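Local coordinates for A151R (African swine fever virus Georgia 2007/1, PDB 7CMA), which binds zinc as a non-structural viral protein and is named an oxygenase, though its molecular activity is uncertain, at residues K91-Y102 with V123-N133. Sequence-based numbering, arbitrary orientation.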
loop_
_atom_site.group_PDB
_atom_site.type_symbol
_atom_site.label_atom_id
_atom_site.label_comp_id
_atom_site.label_asym_id
_atom_site.label_seq_id
_atom_site.Cartn_x
_atom_site.Cartn_y
_atom_site.Cartn_z
ATOM N N LYS A 91 -15.539 15.157 -4.217
ATOM C CA LYS A 91 -15.848 13.971 -3.381
ATOM C C LYS A 91 -17.230 13.456 -3.753
ATOM O O LYS A 91 -18.010 14.228 -4.323
ATOM C CB LYS A 91 -15.768 14.334 -1.898
ATOM C CG LYS A 91 -14.384 14.708 -1.404
ATOM C CD LYS A 91 -14.305 14.833 0.098
ATOM C CE LYS A 91 -13.014 15.462 0.573
ATOM N NZ LYS A 91 -12.951 15.513 2.051
ATOM N N ILE A 92 -17.532 12.208 -3.393
ATOM C CA ILE A 92 -18.837 11.589 -3.732
ATOM C C ILE A 92 -19.477 11.047 -2.453
ATOM O O ILE A 92 -18.737 10.620 -1.540
ATOM C CB ILE A 92 -18.670 10.507 -4.816
ATOM C CG1 ILE A 92 -17.758 9.368 -4.355
ATOM C CG2 ILE A 92 -18.184 11.130 -6.116
ATOM C CD1 ILE A 92 -18.009 8.064 -5.074
ATOM N N TRP A 93 -20.802 11.133 -2.376
ATOM C CA TRP A 93 -21.603 10.480 -1.311
ATOM C C TRP A 93 -22.400 9.324 -1.922
ATOM O O TRP A 93 -23.169 9.577 -2.853
ATOM C CB TRP A 93 -22.519 11.509 -0.639
ATOM C CG TRP A 93 -23.440 10.913 0.376
ATOM C CD1 TRP A 93 -24.653 10.334 0.140
ATOM C CD2 TRP A 93 -23.185 10.751 1.785
ATOM N NE1 TRP A 93 -25.173 9.836 1.304
ATOM C CE2 TRP A 93 -24.272 10.027 2.318
ATOM C CE3 TRP A 93 -22.118 11.081 2.629
ATOM C CZ2 TRP A 93 -24.360 9.710 3.673
ATOM C CZ3 TRP A 93 -22.206 10.768 3.967
ATOM C CH2 TRP A 93 -23.313 10.090 4.479
ATOM N N SER A 94 -22.280 8.122 -1.362
ATOM C CA SER A 94 -23.065 6.959 -1.852
ATOM C C SER A 94 -24.197 6.634 -0.873
ATOM O O SER A 94 -23.907 6.427 0.322
ATOM C CB SER A 94 -22.190 5.764 -2.087
ATOM O OG SER A 94 -22.951 4.694 -2.629
ATOM N N GLY A 95 -25.408 6.452 -1.401
ATOM C CA GLY A 95 -26.574 5.954 -0.647
ATOM C C GLY A 95 -27.527 7.079 -0.275
ATOM O O GLY A 95 -27.371 8.188 -0.816
ATOM N N GLU A 96 -28.546 6.769 0.533
ATOM C CA GLU A 96 -29.529 7.759 1.056
ATOM C C GLU A 96 -28.770 8.929 1.681
ATOM O O GLU A 96 -27.847 8.724 2.472
ATOM C CB GLU A 96 -30.466 7.089 2.065
ATOM C CG GLU A 96 -31.925 7.487 1.900
ATOM C CD GLU A 96 -32.419 8.522 2.898
ATOM O OE1 GLU A 96 -33.195 8.145 3.801
ATOM O OE2 GLU A 96 -32.050 9.703 2.758
ATOM N N PRO A 97 -29.064 10.183 1.277
ATOM C CA PRO A 97 -28.306 11.339 1.752
ATOM C C PRO A 97 -28.358 11.499 3.280
ATOM O O PRO A 97 -27.454 12.109 3.835
ATOM C CB PRO A 97 -28.985 12.537 1.068
ATOM C CG PRO A 97 -29.649 11.940 -0.156
ATOM C CD PRO A 97 -30.067 10.547 0.266
ATOM N N ARG A 98 -29.411 10.977 3.917
ATOM C CA ARG A 98 -29.684 11.228 5.359
ATOM C C ARG A 98 -29.011 10.139 6.205
ATOM O O ARG A 98 -29.081 8.958 5.822
ATOM C CB ARG A 98 -31.192 11.307 5.616
ATOM C CG ARG A 98 -31.767 12.711 5.489
ATOM C CD ARG A 98 -32.336 12.987 4.109
ATOM N NE ARG A 98 -33.672 12.428 3.944
ATOM C CZ ARG A 98 -34.214 12.093 2.776
ATOM N NH1 ARG A 98 -35.435 11.587 2.736
ATOM N NH2 ARG A 98 -33.534 12.258 1.655
ATOM N N THR A 99 -28.288 10.550 7.250
ATOM C CA THR A 99 -27.649 9.642 8.239
ATOM C C THR A 99 -28.080 10.058 9.647
ATOM O O THR A 99 -28.078 11.268 9.934
ATOM C CB THR A 99 -26.121 9.642 8.093
ATOM O OG1 THR A 99 -25.804 9.317 6.743
ATOM C CG2 THR A 99 -25.429 8.657 9.007
ATOM N N GLN A 100 -28.469 9.087 10.469
ATOM C CA GLN A 100 -28.788 9.302 11.899
ATOM C C GLN A 100 -27.476 9.421 12.680
ATOM O O GLN A 100 -26.602 8.555 12.496
ATOM C CB GLN A 100 -29.666 8.158 12.412
ATOM C CG GLN A 100 -30.961 7.991 11.628
ATOM C CD GLN A 100 -31.996 9.028 11.994
ATOM O OE1 GLN A 100 -31.942 9.642 13.059
ATOM N NE2 GLN A 100 -32.981 9.195 11.127
ATOM N N ILE A 101 -27.268 10.560 13.343
ATOM C CA ILE A 101 -26.013 10.867 14.088
ATOM C C ILE A 101 -26.378 11.350 15.493
ATOM O O ILE A 101 -27.510 11.831 15.680
ATOM C CB ILE A 101 -25.158 11.903 13.330
ATOM C CG1 ILE A 101 -25.791 13.297 13.350
ATOM C CG2 ILE A 101 -24.882 11.432 11.913
ATOM C CD1 ILE A 101 -24.781 14.426 13.257
ATOM N N TYR A 102 -25.488 11.119 16.455
ATOM C CA TYR A 102 -25.660 11.541 17.865
ATOM C C TYR A 102 -24.312 12.013 18.407
ATOM O O TYR A 102 -23.301 11.309 18.195
ATOM C CB TYR A 102 -26.228 10.394 18.704
ATOM C CG TYR A 102 -26.499 10.749 20.144
ATOM C CD1 TYR A 102 -27.502 11.642 20.482
ATOM C CD2 TYR A 102 -25.703 10.255 21.161
ATOM C CE1 TYR A 102 -27.744 11.992 21.801
ATOM C CE2 TYR A 102 -25.927 10.597 22.485
ATOM C CZ TYR A 102 -26.958 11.460 22.809
ATOM O OH TYR A 102 -27.183 11.794 24.115
ATOM N N VAL A 123 -32.757 8.772 19.961
ATOM C CA VAL A 123 -31.959 9.886 20.559
ATOM C C VAL A 123 -31.122 10.561 19.459
ATOM O O VAL A 123 -30.618 11.672 19.711
ATOM C CB VAL A 123 -31.079 9.384 21.722
ATOM C CG1 VAL A 123 -29.745 8.836 21.236
ATOM C CG2 VAL A 123 -30.867 10.463 22.773
ATOM N N SER A 124 -31.118 9.988 18.249
ATOM C CA SER A 124 -30.287 10.447 17.100
ATOM C C SER A 124 -31.028 11.538 16.318
ATOM O O SER A 124 -32.253 11.655 16.491
ATOM C CB SER A 124 -29.921 9.290 16.203
ATOM O OG SER A 124 -31.061 8.800 15.513
ATOM N N THR A 125 -30.317 12.237 15.426
ATOM C CA THR A 125 -30.893 13.259 14.510
ATOM C C THR A 125 -30.522 12.915 13.064
ATOM O O THR A 125 -29.347 12.577 12.823
ATOM C CB THR A 125 -30.414 14.663 14.896
ATOM O OG1 THR A 125 -30.769 14.865 16.263
ATOM C CG2 THR A 125 -31.008 15.755 14.035
ATOM N N SER A 126 -31.499 12.992 12.157
ATOM C CA SER A 126 -31.318 12.799 10.699
ATOM C C SER A 126 -30.626 14.027 10.107
ATOM O O SER A 126 -31.184 15.121 10.217
ATOM C CB SER A 126 -32.635 12.538 10.022
ATOM O OG SER A 126 -32.486 11.584 8.985
ATOM N N VAL A 127 -29.524 13.815 9.395
ATOM C CA VAL A 127 -28.563 14.892 9.029
ATOM C C VAL A 127 -28.008 14.579 7.634
ATOM O O VAL A 127 -28.059 13.392 7.249
ATOM C CB VAL A 127 -27.465 15.012 10.104
ATOM C CG1 VAL A 127 -26.068 14.846 9.533
ATOM C CG2 VAL A 127 -27.586 16.311 10.884
ATOM N N GLY A 128 -27.822 15.623 6.818
ATOM C CA GLY A 128 -27.328 15.521 5.431
ATOM C C GLY A 128 -25.875 15.053 5.383
ATOM O O GLY A 128 -25.274 14.778 6.414
ATOM N N PRO A 129 -25.307 14.845 4.178
ATOM C CA PRO A 129 -23.967 14.273 4.048
ATOM C C PRO A 129 -22.820 15.203 4.493
ATOM O O PRO A 129 -21.770 14.703 4.794
ATOM C CB PRO A 129 -23.873 13.978 2.546
ATOM C CG PRO A 129 -24.773 15.019 1.913
ATOM C CD PRO A 129 -25.928 15.154 2.881
ATOM N N HIS A 130 -23.048 16.521 4.526
ATOM C CA HIS A 130 -21.954 17.533 4.475
ATOM C C HIS A 130 -21.025 17.389 5.692
ATOM O O HIS A 130 -19.804 17.577 5.520
ATOM C CB HIS A 130 -22.531 18.946 4.353
ATOM C CG HIS A 130 -23.501 19.092 3.233
ATOM N ND1 HIS A 130 -23.113 19.488 1.966
ATOM C CD2 HIS A 130 -24.819 18.806 3.155
ATOM C CE1 HIS A 130 -24.165 19.486 1.170
ATOM N NE2 HIS A 130 -25.214 19.045 1.870
ATOM N N ILE A 131 -21.565 16.973 6.843
ATOM C CA ILE A 131 -20.808 16.925 8.131
ATOM C C ILE A 131 -19.732 15.828 8.060
ATOM O O ILE A 131 -18.807 15.863 8.881
ATOM C CB ILE A 131 -21.764 16.724 9.324
ATOM C CG1 ILE A 131 -21.027 16.858 10.660
ATOM C CG2 ILE A 131 -22.507 15.399 9.209
ATOM C CD1 ILE A 131 -21.911 16.682 11.880
ATOM N N PHE A 132 -19.840 14.906 7.101
ATOM C CA PHE A 132 -18.897 13.763 6.972
ATOM C C PHE A 132 -17.641 14.194 6.203
ATOM O O PHE A 132 -16.656 13.442 6.207
ATOM C CB PHE A 132 -19.589 12.572 6.308
ATOM C CG PHE A 132 -20.584 11.873 7.194
ATOM C CD1 PHE A 132 -20.157 10.992 8.174
ATOM C CD2 PHE A 132 -21.924 12.228 7.164
ATOM C CE1 PHE A 132 -21.073 10.374 9.011
ATOM C CE2 PHE A 132 -22.835 11.633 8.020
ATOM C CZ PHE A 132 -22.405 10.709 8.945
ATOM N N ASN A 133 -17.636 15.424 5.678
ATOM C CA ASN A 133 -16.494 16.002 4.922
ATOM C C ASN A 133 -15.242 16.014 5.813
ATOM O O ASN A 133 -14.165 15.729 5.295
ATOM C CB ASN A 133 -16.831 17.397 4.397
ATOM C CG ASN A 133 -15.766 17.962 3.487
ATOM O OD1 ASN A 133 -15.287 19.074 3.707
ATOM N ND2 ASN A 133 -15.417 17.222 2.447
#
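Thr99 and Ile101 pair with Val127 and Thr125 as hydrogen-bonded antiparallel pairs, setting strand 125-127 beside the central strand 99-104 of a small three-stranded antiparallel sheet, with 107-109 on the other flank; the two faces of this sheet differ in character. Each pair exchanges N-H···O bonds in both directions, Thr125 N lying 2.8 Å from Ile101 O.

The face bearing Thr99, Thr125, Ile101 and Val127 is mostly apolar where Ile101, Val127 and Phe132 meet. Followed outward from CB, Ile101 branches at once: CG2 runs past the Phe132 ring, 3.9 Å from its CZ, while CG1, placed between backbone N and carbonyl carbon (chi1 70°), packs against Val127 CB. Its terminal CD1 then meets Ile131 CD1 tip to tip, 3.9 Å away, and also touches Val127 CG1. Phe132 CD2 approaches Trp93 CZ3 obliquely, joining this layer to strand 90-94 of the neighbouring five-stranded sheet; Phe132 also stacks on Trp138. The Trp93 and Phe132 rings are inclined at 46°. Pro129 CB sits over a face of the indole as a CH-pi contact, 3.7 Å from the centroid of the six-membered ring of Trp93.

Toward the zinc site, Val123 CG1 lies over one face of the Tyr102 ring. Gln100 and Ser126 occupy the opposite, polar face of the sheet. There the Gln100 chain bends at chi2 and turns its amide toward Ser124, just beyond helix 120-123, where Ser124 OG donates to Gln100 OE1 at 2.7 Å, tilted 25° from the amide carbonyl plane.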